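Local atomic coordinates of Serine/threonine-protein kinase Tel1 (Chaetomium thermophilum, PDB entry 6SKY), a protein that probably phosphorylates serine or threonine residues of target proteins from ATP, preferring [ST]-Q sites, as an ATM-family kinase that signals DNA damage. Residues A[2636-2639]-A[2640-2644]; A[2734-2737]-A[2738-2742]; A[2744-2747]-A[2748-2752]; A[2812-2815]-A[2816-2820]. One frame throughout, in Å; residues are numbered along the deposited sequence.

Contact 1 of 4, residues A[2636-2639]-A[2640-2644]; sequences HRET and RQRNL
E2638 and R2642 sit one helical turn apart with their side chains alongside each other, and one nitrogen, R2642 NH2, serves the glutamate twice. It forms a salt bridge to E2638 OE1 at 2.6 Å, where the N-H aims poorly and the hydrogen bond itself is weak. Its straighter bond goes to the carbonyl oxygen E2638 O, 3.1 Å from NH2 and close to the guanidinium plane. With CG of E2638 beside its own backbone N (chi1 -69°) and a second bend at chi2, the carboxylate is brought alongside the arginine tip, its plane turned 45° from the guanidinium.

Next to this pair, Q2641 NE2 lies over one face of the R2637 guanidinium, off toward its rim and 3.6 Å from NH1. The two flat groups are nearly parallel, 12° apart, so the amide lies nearly flat over the arginine, its NE2 set against a face that offers no acceptor.

A Schellman motif at N2643 follows the helix. N2643 takes positive phi, L2644 N donates to T2639 O at 2.9 Å, and N2643 N makes a weak bond to R2640 O. L2644 CD1 then reaches T2639 CG2 at 3.9 Å, an apolar contact closing over the turn. At the other end, N-cap residue H2636 offers its O to R2640 N.

R2642 NH1 also pairs with D1928, while T2639 OG1 binds L2633 O and R2640 NH1 binds S2121. The helix and the turn after it pack on helix 2816-2828, E2638 and R2642 on F2823 and T2639 on A2827; L2644 touches R2744 of helix 2732-2755.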
loop_
_atom_site.group_PDB
_atom_site.type_symbol
_atom_site.label_atom_id
_atom_site.label_comp_id
_atom_site.label_asym_id
_atom_site.label_seq_id
_atom_site.Cartn_x
_atom_site.Cartn_y
_atom_site.Cartn_z
ATOM N N HIS A 2636 -2.567 2.524 -19.483
ATOM C CA HIS A 2636 -2.962 2.569 -18.088
ATOM C C HIS A 2636 -4.420 2.966 -17.972
ATOM O O HIS A 2636 -4.923 3.762 -18.758
ATOM C CB HIS A 2636 -2.084 3.531 -17.318
ATOM C CG HIS A 2636 -0.640 3.155 -17.344
ATOM N ND1 HIS A 2636 -0.024 2.504 -16.302
ATOM C CD2 HIS A 2636 0.302 3.308 -18.302
ATOM C CE1 HIS A 2636 1.240 2.286 -16.608
ATOM N NE2 HIS A 2636 1.463 2.763 -17.817
ATOM N N ARG A 2637 -5.095 2.401 -16.978
ATOM C CA ARG A 2637 -6.542 2.541 -16.895
ATOM C C ARG A 2637 -6.953 3.989 -16.672
ATOM O O ARG A 2637 -7.906 4.469 -17.290
ATOM C CB ARG A 2637 -7.077 1.630 -15.791
ATOM C CG ARG A 2637 -8.410 2.032 -15.216
ATOM C CD ARG A 2637 -9.521 1.114 -15.628
ATOM N NE ARG A 2637 -10.814 1.694 -15.286
ATOM C CZ ARG A 2637 -11.694 2.147 -16.174
ATOM N NH1 ARG A 2637 -12.841 2.664 -15.770
ATOM N NH2 ARG A 2637 -11.431 2.072 -17.468
ATOM N N GLU A 2638 -6.220 4.716 -15.831
ATOM C CA GLU A 2638 -6.652 6.053 -15.436
ATOM C C GLU A 2638 -6.398 7.096 -16.512
ATOM O O GLU A 2638 -7.212 7.999 -16.697
ATOM C CB GLU A 2638 -5.960 6.467 -14.147
ATOM C CG GLU A 2638 -6.407 5.692 -12.945
ATOM C CD GLU A 2638 -7.853 5.936 -12.596
ATOM O OE1 GLU A 2638 -8.433 6.923 -13.086
ATOM O OE2 GLU A 2638 -8.420 5.138 -11.823
ATOM N N THR A 2639 -5.270 7.013 -17.211
ATOM C CA THR A 2639 -5.003 7.971 -18.272
ATOM C C THR A 2639 -5.761 7.634 -19.539
ATOM O O THR A 2639 -6.115 8.533 -20.299
ATOM C CB THR A 2639 -3.513 8.030 -18.566
ATOM O OG1 THR A 2639 -3.044 6.718 -18.851
ATOM C CG2 THR A 2639 -2.776 8.563 -17.390
ATOM N N ARG A 2640 -6.019 6.356 -19.781
ATOM C CA ARG A 2640 -6.787 5.960 -20.949
ATOM C C ARG A 2640 -8.265 6.249 -20.768
ATOM O O ARG A 2640 -8.954 6.579 -21.737
ATOM C CB ARG A 2640 -6.545 4.485 -21.221
ATOM C CG ARG A 2640 -7.472 3.822 -22.182
ATOM C CD ARG A 2640 -7.110 2.361 -22.237
ATOM N NE ARG A 2640 -8.091 1.558 -22.948
ATOM C CZ ARG A 2640 -7.948 0.261 -23.192
ATOM N NH1 ARG A 2640 -8.891 -0.402 -23.844
ATOM N NH2 ARG A 2640 -6.857 -0.370 -22.791
ATOM N N GLN A 2641 -8.770 6.145 -19.541
ATOM C CA GLN A 2641 -10.164 6.470 -19.286
ATOM C C GLN A 2641 -10.467 7.930 -19.582
ATOM O O GLN A 2641 -11.587 8.262 -19.976
ATOM C CB GLN A 2641 -10.494 6.136 -17.839
ATOM C CG GLN A 2641 -11.883 6.487 -17.412
ATOM C CD GLN A 2641 -12.024 6.502 -15.916
ATOM O OE1 GLN A 2641 -12.914 7.153 -15.372
ATOM N NE2 GLN A 2641 -11.141 5.787 -15.235
ATOM N N ARG A 2642 -9.485 8.809 -19.416
ATOM C CA ARG A 2642 -9.633 10.239 -19.629
ATOM C C ARG A 2642 -9.046 10.715 -20.942
ATOM O O ARG A 2642 -9.028 11.918 -21.190
ATOM C CB ARG A 2642 -8.979 11.001 -18.486
ATOM C CG ARG A 2642 -9.674 10.806 -17.192
ATOM C CD ARG A 2642 -8.800 11.149 -16.037
ATOM N NE ARG A 2642 -9.545 11.066 -14.793
ATOM C CZ ARG A 2642 -9.792 9.937 -14.145
ATOM N NH1 ARG A 2642 -10.481 9.961 -13.021
ATOM N NH2 ARG A 2642 -9.351 8.789 -14.617
ATOM N N ASN A 2643 -8.561 9.806 -21.782
ATOM C CA ASN A 2643 -7.941 10.151 -23.059
ATOM C C ASN A 2643 -6.832 11.173 -22.880
ATOM O O ASN A 2643 -6.689 12.103 -23.670
ATOM C CB ASN A 2643 -8.972 10.659 -24.061
ATOM C CG ASN A 2643 -10.181 9.777 -24.148
ATOM O OD1 ASN A 2643 -11.309 10.254 -24.147
ATOM N ND2 ASN A 2643 -9.956 8.477 -24.210
ATOM N N LEU A 2644 -6.038 11.008 -21.830
ATOM C CA LEU A 2644 -4.930 11.918 -21.593
ATOM C C LEU A 2644 -3.834 11.642 -22.604
ATOM O O LEU A 2644 -3.362 10.511 -22.730
ATOM C CB LEU A 2644 -4.406 11.779 -20.170
ATOM C CG LEU A 2644 -5.284 12.354 -19.067
ATOM C CD1 LEU A 2644 -4.760 11.959 -17.726
ATOM C CD2 LEU A 2644 -5.325 13.837 -19.172
#

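Contact 2 of 4, residues A[2734-2737]-A[2738-2742]; sequences EWFQ and KRTNY
E2734 begins the turn by accepting K2738 N at its carbonyl O, 2.9 Å away. The lysine chain bends at chi2 and again at chi4, which curls NZ back beside the glutamate: NZ lies 3.4 Å from E2734 CG but 4.0 Å from E2734 OE2. That leaves the opposite charges close, yet short of a salt bridge.

W2735 O takes the amide of R2739, and the two side chains lie side by side, pointing the same way. R2739 NH2 comes to 3.5 Å from W2735 CZ2, with W2735 CH2 over a face of the guanidinium. The planes are 54° apart, so indole and guanidinium lean together without stacking flat, and the arginine keeps NH2 for a salt bridge to E1892.

At F2736 the carbonyl oxygen is gripped twice, by T2740 N at 3.0 Å and by T2740 OG1 at 2.9 Å, from opposite faces of its plane. OG1 stands beside its own backbone N (chi1 -56°), the rotation that turns it back to the carbonyl. The same hydroxyl oxygen sits 4.0 Å above the plane of the F2736 ring, over its centre.

Q2737 closes the series. Its O accepts N2741 N, and its OE1 comes within 3.6 Å of K2738 NZ. The amide of N2741 is turned to another partner, ND2 donating to T2772 O.

W2735 and F2736 cover helix 1884-1898 in the FAT region, the tryptophan on L1889 and the phenylalanine on K1885 and L1888, while W2735 and R2739 also press on F2725 of helix 2722-2726, so these turns lie between FAT and kinase elements.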
loop_
_atom_site.group_PDB
_atom_site.type_symbol
_atom_site.label_atom_id
_atom_site.label_comp_id
_atom_site.label_asym_id
_atom_site.label_seq_id
_atom_site.Cartn_x
_atom_site.Cartn_y
_atom_site.Cartn_z
ATOM N N GLU A 2734 -21.804 21.756 -24.699
ATOM C CA GLU A 2734 -20.569 21.930 -25.444
ATOM C C GLU A 2734 -19.550 22.721 -24.644
ATOM O O GLU A 2734 -18.369 22.382 -24.636
ATOM C CB GLU A 2734 -20.875 22.621 -26.762
ATOM C CG GLU A 2734 -19.839 22.416 -27.821
ATOM C CD GLU A 2734 -20.132 23.216 -29.061
ATOM O OE1 GLU A 2734 -20.964 24.145 -28.978
ATOM O OE2 GLU A 2734 -19.538 22.922 -30.117
ATOM N N TRP A 2735 -19.984 23.784 -23.974
ATOM C CA TRP A 2735 -19.077 24.587 -23.164
ATOM C C TRP A 2735 -18.379 23.741 -22.113
ATOM O O TRP A 2735 -17.154 23.802 -21.967
ATOM C CB TRP A 2735 -19.858 25.724 -22.518
ATOM C CG TRP A 2735 -19.159 26.476 -21.442
ATOM C CD1 TRP A 2735 -18.286 27.497 -21.596
ATOM C CD2 TRP A 2735 -19.318 26.299 -20.034
ATOM N NE1 TRP A 2735 -17.870 27.956 -20.379
ATOM C CE2 TRP A 2735 -18.490 27.232 -19.402
ATOM C CE3 TRP A 2735 -20.071 25.430 -19.247
ATOM C CZ2 TRP A 2735 -18.399 27.327 -18.030
ATOM C CZ3 TRP A 2735 -19.970 25.523 -17.892
ATOM C CH2 TRP A 2735 -19.145 26.463 -17.294
ATOM N N PHE A 2736 -19.138 22.935 -21.375
ATOM C CA PHE A 2736 -18.539 22.136 -20.316
ATOM C C PHE A 2736 -17.574 21.104 -20.876
ATOM O O PHE A 2736 -16.476 20.912 -20.341
ATOM C CB PHE A 2736 -19.630 21.467 -19.492
ATOM C CG PHE A 2736 -19.114 20.711 -18.320
ATOM C CD1 PHE A 2736 -18.585 21.371 -17.244
ATOM C CD2 PHE A 2736 -19.145 19.341 -18.297
ATOM C CE1 PHE A 2736 -18.101 20.682 -16.181
ATOM C CE2 PHE A 2736 -18.664 18.657 -17.231
ATOM C CZ PHE A 2736 -18.142 19.327 -16.175
ATOM N N GLN A 2737 -17.947 20.449 -21.971
ATOM C CA GLN A 2737 -17.057 19.448 -22.542
ATOM C C GLN A 2737 -15.763 20.068 -23.057
ATOM O O GLN A 2737 -14.678 19.512 -22.864
ATOM C CB GLN A 2737 -17.773 18.702 -23.653
ATOM C CG GLN A 2737 -17.003 17.549 -24.200
ATOM C CD GLN A 2737 -17.438 17.208 -25.594
ATOM O OE1 GLN A 2737 -18.526 17.582 -26.022
ATOM N NE2 GLN A 2737 -16.584 16.506 -26.327
ATOM N N LYS A 2738 -15.847 21.227 -23.702
ATOM C CA LYS A 2738 -14.649 21.836 -24.259
ATOM C C LYS A 2738 -13.742 22.400 -23.181
ATOM O O LYS A 2738 -12.518 22.357 -23.320
ATOM C CB LYS A 2738 -15.025 22.932 -25.241
ATOM C CG LYS A 2738 -15.912 22.487 -26.359
ATOM C CD LYS A 2738 -15.366 21.315 -27.072
ATOM C CE LYS A 2738 -16.118 21.068 -28.341
ATOM N NZ LYS A 2738 -17.291 20.229 -28.108
ATOM N N ARG A 2739 -14.310 22.929 -22.104
ATOM C CA ARG A 2739 -13.469 23.390 -21.012
ATOM C C ARG A 2739 -12.783 22.229 -20.312
ATOM O O ARG A 2739 -11.628 22.355 -19.885
ATOM C CB ARG A 2739 -14.298 24.199 -20.036
ATOM C CG ARG A 2739 -13.543 25.312 -19.405
ATOM C CD ARG A 2739 -14.354 25.948 -18.327
ATOM N NE ARG A 2739 -14.777 24.968 -17.342
ATOM C CZ ARG A 2739 -15.422 25.275 -16.230
ATOM N NH1 ARG A 2739 -15.777 24.330 -15.380
ATOM N NH2 ARG A 2739 -15.701 26.536 -15.967
ATOM N N THR A 2740 -13.451 21.082 -20.208
ATOM C CA THR A 2740 -12.778 19.903 -19.675
ATOM C C THR A 2740 -11.654 19.436 -20.587
ATOM O O THR A 2740 -10.598 19.022 -20.104
ATOM C CB THR A 2740 -13.784 18.786 -19.454
ATOM O OG1 THR A 2740 -14.822 19.261 -18.601
ATOM C CG2 THR A 2740 -13.132 17.623 -18.794
ATOM N N ASN A 2741 -11.860 19.478 -21.904
ATOM C CA ASN A 2741 -10.787 19.135 -22.833
ATOM C C ASN A 2741 -9.583 20.037 -22.650
ATOM O O ASN A 2741 -8.439 19.572 -22.660
ATOM C CB ASN A 2741 -11.271 19.234 -24.271
ATOM C CG ASN A 2741 -12.100 18.066 -24.687
ATOM O OD1 ASN A 2741 -12.202 17.080 -23.973
ATOM N ND2 ASN A 2741 -12.691 18.162 -25.860
ATOM N N TYR A 2742 -9.819 21.338 -22.522
ATOM C CA TYR A 2742 -8.731 22.277 -22.279
ATOM C C TYR A 2742 -7.953 21.916 -21.022
ATOM O O TYR A 2742 -6.721 21.833 -21.045
ATOM C CB TYR A 2742 -9.301 23.685 -22.184
ATOM C CG TYR A 2742 -8.353 24.734 -21.684
ATOM C CD1 TYR A 2742 -8.343 25.099 -20.361
ATOM C CD2 TYR A 2742 -7.490 25.374 -22.536
ATOM C CE1 TYR A 2742 -7.500 26.036 -19.901
ATOM C CE2 TYR A 2742 -6.646 26.319 -22.079
ATOM C CZ TYR A 2742 -6.658 26.649 -20.759
ATOM O OH TYR A 2742 -5.809 27.604 -20.284
#

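Contact 3 of 4, residues A[2744-2747]-A[2748-2752]; sequences RTTA and AISML
S2750 turns its hydroxyl back along the helix onto the carbonyl of T2746. With OG beside the backbone N of its own residue (chi1 -68°), S2750 OG reaches T2746 O at 2.7 Å. S2750 N binds T2746 O as well, at 2.9 Å, from the other face of the carbonyl plane; the hydroxyl comes in above that plane. T2746 CG2 lies 4.1 Å from S2750 OG, so a methyl flanks the bonded hydroxyl. With an alanine in place of S2750, T2746 O would probably keep just its amide partner here, and that methyl would lose its neighbour.

T2746 repeats the pattern one turn earlier, its OG1 bonding to Y2742 O. I2749 sets CG2 against the same carbonyl row, 3.4 Å from T2746 O, while the rest of its side chain leads off the helix. A2748 N and M2751 N complete ordinary helical bonds to R2744 O and A2747 O.

The small A2747 lets helix 2816-2828 come close, at F2817 and C2820. T2746 touches V2775 and I2749 touches H2777, both of strand 2775-2777, and L2752 packs on F2626 and V2629 of helix 2616-2632, burying this part of helix 2732-2755 in the catalytic domain.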
loop_
_atom_site.group_PDB
_atom_site.type_symbol
_atom_site.label_atom_id
_atom_site.label_comp_id
_atom_site.label_asym_id
_atom_site.label_seq_id
_atom_site.Cartn_x
_atom_site.Cartn_y
_atom_site.Cartn_z
ATOM N N ARG A 2744 -7.741 19.084 -19.349
ATOM C CA ARG A 2744 -7.054 17.802 -19.416
ATOM C C ARG A 2744 -5.823 17.853 -20.304
ATOM O O ARG A 2744 -4.778 17.302 -19.948
ATOM C CB ARG A 2744 -8.002 16.731 -19.919
ATOM C CG ARG A 2744 -8.932 16.200 -18.894
ATOM C CD ARG A 2744 -9.894 15.280 -19.548
ATOM N NE ARG A 2744 -10.814 14.685 -18.599
ATOM C CZ ARG A 2744 -11.810 13.889 -18.952
ATOM N NH1 ARG A 2744 -12.605 13.375 -18.037
ATOM N NH2 ARG A 2744 -12.007 13.610 -20.226
ATOM N N THR A 2745 -5.924 18.464 -21.483
ATOM C CA THR A 2745 -4.750 18.536 -22.341
ATOM C C THR A 2745 -3.673 19.425 -21.745
ATOM O O THR A 2745 -2.483 19.128 -21.895
ATOM C CB THR A 2745 -5.137 19.014 -23.730
ATOM O OG1 THR A 2745 -5.946 20.177 -23.623
ATOM C CG2 THR A 2745 -5.922 17.963 -24.424
ATOM N N THR A 2746 -4.057 20.481 -21.028
ATOM C CA THR A 2746 -3.065 21.296 -20.338
ATOM C C THR A 2746 -2.359 20.507 -19.249
ATOM O O THR A 2746 -1.143 20.609 -19.099
ATOM C CB THR A 2746 -3.732 22.535 -19.765
ATOM O OG1 THR A 2746 -4.431 23.202 -20.811
ATOM C CG2 THR A 2746 -2.721 23.471 -19.209
ATOM N N ALA A 2747 -3.097 19.702 -18.490
ATOM C CA ALA A 2747 -2.477 18.894 -17.447
ATOM C C ALA A 2747 -1.498 17.884 -18.029
ATOM O O ALA A 2747 -0.382 17.713 -17.520
ATOM C CB ALA A 2747 -3.552 18.185 -16.637
ATOM N N ALA A 2748 -1.904 17.193 -19.093
ATOM C CA ALA A 2748 -1.033 16.187 -19.688
ATOM C C ALA A 2748 0.242 16.811 -20.232
ATOM O O ALA A 2748 1.340 16.297 -20.002
ATOM C CB ALA A 2748 -1.769 15.430 -20.783
ATOM N N ILE A 2749 0.127 17.930 -20.946
ATOM C CA ILE A 2749 1.339 18.517 -21.502
ATOM C C ILE A 2749 2.187 19.150 -20.414
ATOM O O ILE A 2749 3.407 19.197 -20.537
ATOM C CB ILE A 2749 1.010 19.524 -22.615
ATOM C CG1 ILE A 2749 2.250 19.788 -23.461
ATOM C CG2 ILE A 2749 0.522 20.820 -22.032
ATOM C CD1 ILE A 2749 2.844 18.576 -24.075
ATOM N N SER A 2750 1.587 19.595 -19.315
ATOM C CA SER A 2750 2.374 20.153 -18.226
ATOM C C SER A 2750 3.235 19.087 -17.568
ATOM O O SER A 2750 4.436 19.286 -17.363
ATOM C CB SER A 2750 1.447 20.809 -17.212
ATOM O OG SER A 2750 0.842 21.953 -17.768
ATOM N N MET A 2751 2.648 17.935 -17.249
ATOM C CA MET A 2751 3.444 16.868 -16.648
ATOM C C MET A 2751 4.485 16.337 -17.619
ATOM O O MET A 2751 5.649 16.143 -17.253
ATOM C CB MET A 2751 2.549 15.735 -16.164
ATOM C CG MET A 2751 1.889 15.998 -14.839
ATOM S SD MET A 2751 3.038 16.529 -13.573
ATOM C CE MET A 2751 2.616 18.254 -13.430
ATOM N N LEU A 2752 4.088 16.097 -18.864
ATOM C CA LEU A 2752 5.012 15.526 -19.833
ATOM C C LEU A 2752 6.156 16.473 -20.146
ATOM O O LEU A 2752 7.281 16.028 -20.374
ATOM C CB LEU A 2752 4.255 15.164 -21.100
ATOM C CG LEU A 2752 4.404 13.732 -21.569
ATOM C CD1 LEU A 2752 3.160 13.313 -22.286
ATOM C CD2 LEU A 2752 5.583 13.658 -22.482
#

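Contact 4 of 4, residues A[2812-2815]-A[2816-2820]; sequences KTEG and VFRRC
R2818 reaches back over T2813 and E2814 at the N-terminus of helix 2816-2828, where G2815 is the N-cap. Its CB packs 3.4 Å from T2813 O, the carbonyl that also takes a weak hydrogen bond from R2818 N. CG stands anti to the backbone N, and a bend at chi3 (-71°) turns the tip toward the loop. CD passes 4.1 Å from E2814 OE1, and NE follows at 3.4 Å from that oxygen, forming a salt bridge. The oxygen lies well out of the guanidinium plane, and the carboxylate is almost parallel to it, 9° apart, so charge alone binds the pair. NH1 lies 3.6 Å from E2814 OE2, and T2813 OG1 sits at the edge of the guanidinium, near its plane; NH2 makes a weak bond to N2921 in helix 2916-2927. A leucine in place of R2818 would probably leave the E2814 carboxylate without this counter-charge and N2921 without the weak bond.

G2815 has backbone angles at which a CB would be jammed against the carbonyl O of E2814, and its O accepts R2819 N at 3.2 Å. R2819 NH1 salt-bridges D1928. T2813 CG2 rests 3.7 Å from F2817 CD2, their side chains alongside each other.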
loop_
_atom_site.group_PDB
_atom_site.type_symbol
_atom_site.label_atom_id
_atom_site.label_comp_id
_atom_site.label_asym_id
_atom_site.label_seq_id
_atom_site.Cartn_x
_atom_site.Cartn_y
_atom_site.Cartn_z
ATOM N N LYS A 2812 -9.918 26.669 -9.418
ATOM C CA LYS A 2812 -8.890 27.071 -10.363
ATOM C C LYS A 2812 -7.942 25.943 -10.749
ATOM O O LYS A 2812 -8.028 25.428 -11.862
ATOM C CB LYS A 2812 -8.129 28.252 -9.781
ATOM C CG LYS A 2812 -9.059 29.286 -9.202
ATOM C CD LYS A 2812 -8.513 30.685 -9.321
ATOM C CE LYS A 2812 -7.344 30.905 -8.396
ATOM N NZ LYS A 2812 -6.895 32.320 -8.424
ATOM N N THR A 2813 -7.089 25.496 -9.833
ATOM C CA THR A 2813 -6.214 24.367 -10.104
ATOM C C THR A 2813 -6.664 23.090 -9.422
ATOM O O THR A 2813 -6.209 22.013 -9.802
ATOM C CB THR A 2813 -4.770 24.673 -9.675
ATOM O OG1 THR A 2813 -4.773 25.632 -8.615
ATOM C CG2 THR A 2813 -3.981 25.227 -10.826
ATOM N N GLU A 2814 -7.543 23.184 -8.436
ATOM C CA GLU A 2814 -8.094 22.006 -7.796
ATOM C C GLU A 2814 -9.098 21.325 -8.709
ATOM O O GLU A 2814 -9.709 21.949 -9.573
ATOM C CB GLU A 2814 -8.771 22.397 -6.498
ATOM C CG GLU A 2814 -8.222 23.653 -5.912
ATOM C CD GLU A 2814 -6.921 23.417 -5.203
ATOM O OE1 GLU A 2814 -6.655 22.253 -4.846
ATOM O OE2 GLU A 2814 -6.164 24.388 -4.997
ATOM N N GLY A 2815 -9.278 20.035 -8.509
ATOM C CA GLY A 2815 -10.271 19.339 -9.287
ATOM C C GLY A 2815 -9.688 18.636 -10.481
ATOM O O GLY A 2815 -8.888 17.725 -10.320
ATOM N N VAL A 2816 -10.057 19.061 -11.685
ATOM C CA VAL A 2816 -9.668 18.324 -12.879
ATOM C C VAL A 2816 -8.175 18.456 -13.138
ATOM O O VAL A 2816 -7.506 17.477 -13.476
ATOM C CB VAL A 2816 -10.501 18.792 -14.081
ATOM C CG1 VAL A 2816 -10.088 18.071 -15.331
ATOM C CG2 VAL A 2816 -11.952 18.565 -13.818
ATOM N N PHE A 2817 -7.622 19.655 -12.974
ATOM C CA PHE A 2817 -6.226 19.867 -13.334
ATOM C C PHE A 2817 -5.294 19.093 -12.418
ATOM O O PHE A 2817 -4.386 18.404 -12.886
ATOM C CB PHE A 2817 -5.884 21.352 -13.303
ATOM C CG PHE A 2817 -4.455 21.642 -13.623
ATOM C CD1 PHE A 2817 -3.990 21.538 -14.909
ATOM C CD2 PHE A 2817 -3.574 22.008 -12.636
ATOM C CE1 PHE A 2817 -2.687 21.793 -15.200
ATOM C CE2 PHE A 2817 -2.272 22.261 -12.931
ATOM C CZ PHE A 2817 -1.830 22.153 -14.214
ATOM N N ARG A 2818 -5.499 19.192 -11.110
ATOM C CA ARG A 2818 -4.595 18.542 -10.174
ATOM C C ARG A 2818 -4.727 17.027 -10.226
ATOM O O ARG A 2818 -3.724 16.308 -10.174
ATOM C CB ARG A 2818 -4.864 19.066 -8.776
ATOM C CG ARG A 2818 -3.728 18.895 -7.839
ATOM C CD ARG A 2818 -4.034 19.526 -6.516
ATOM N NE ARG A 2818 -4.043 20.977 -6.600
ATOM C CZ ARG A 2818 -3.023 21.746 -6.256
ATOM N NH1 ARG A 2818 -3.119 23.056 -6.363
ATOM N NH2 ARG A 2818 -1.910 21.203 -5.804
ATOM N N ARG A 2819 -5.950 16.520 -10.362
ATOM C CA ARG A 2819 -6.140 15.082 -10.475
ATOM C C ARG A 2819 -5.543 14.543 -11.762
ATOM O O ARG A 2819 -4.975 13.451 -11.772
ATOM C CB ARG A 2819 -7.619 14.733 -10.395
ATOM C CG ARG A 2819 -8.264 15.061 -9.084
ATOM C CD ARG A 2819 -8.596 13.835 -8.311
ATOM N NE ARG A 2819 -9.559 12.999 -9.004
ATOM C CZ ARG A 2819 -9.864 11.767 -8.629
ATOM N NH1 ARG A 2819 -10.750 11.062 -9.312
ATOM N NH2 ARG A 2819 -9.275 11.238 -7.575
ATOM N N CYS A 2820 -5.651 15.288 -12.858
ATOM C CA CYS A 2820 -5.095 14.799 -14.109
ATOM C C CYS A 2820 -3.582 14.906 -14.138
ATOM O O CYS A 2820 -2.923 14.053 -14.733
ATOM C CB CYS A 2820 -5.712 15.546 -15.284
ATOM S SG CYS A 2820 -7.400 15.060 -15.617
#

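Contacts 2 and 3 are successive parts of helix 2732-2755, their centres about 15 Å apart. Contact 4 crosses onto contact 3, with centres about 11 Å apart: A2747 CB meets C2820 CB at 3.7 Å, and R2744 CG lies 3.8 Å from C2820 SG. Contact 1 joins both, L2644 CD2 resting 4.2 Å from A2748 CB and R2642 CD 4.2 Å from C2820 SG. R2642 and R2819 bring their NH1 atoms together around D1928, whose carboxylate binds both. Contact 3 comes nearest the active site, the side chain of I2749 being about 12 Å from that of the magnesium ligand D2779; contacts 1, 2 and 4 lie away from the nucleotide pocket.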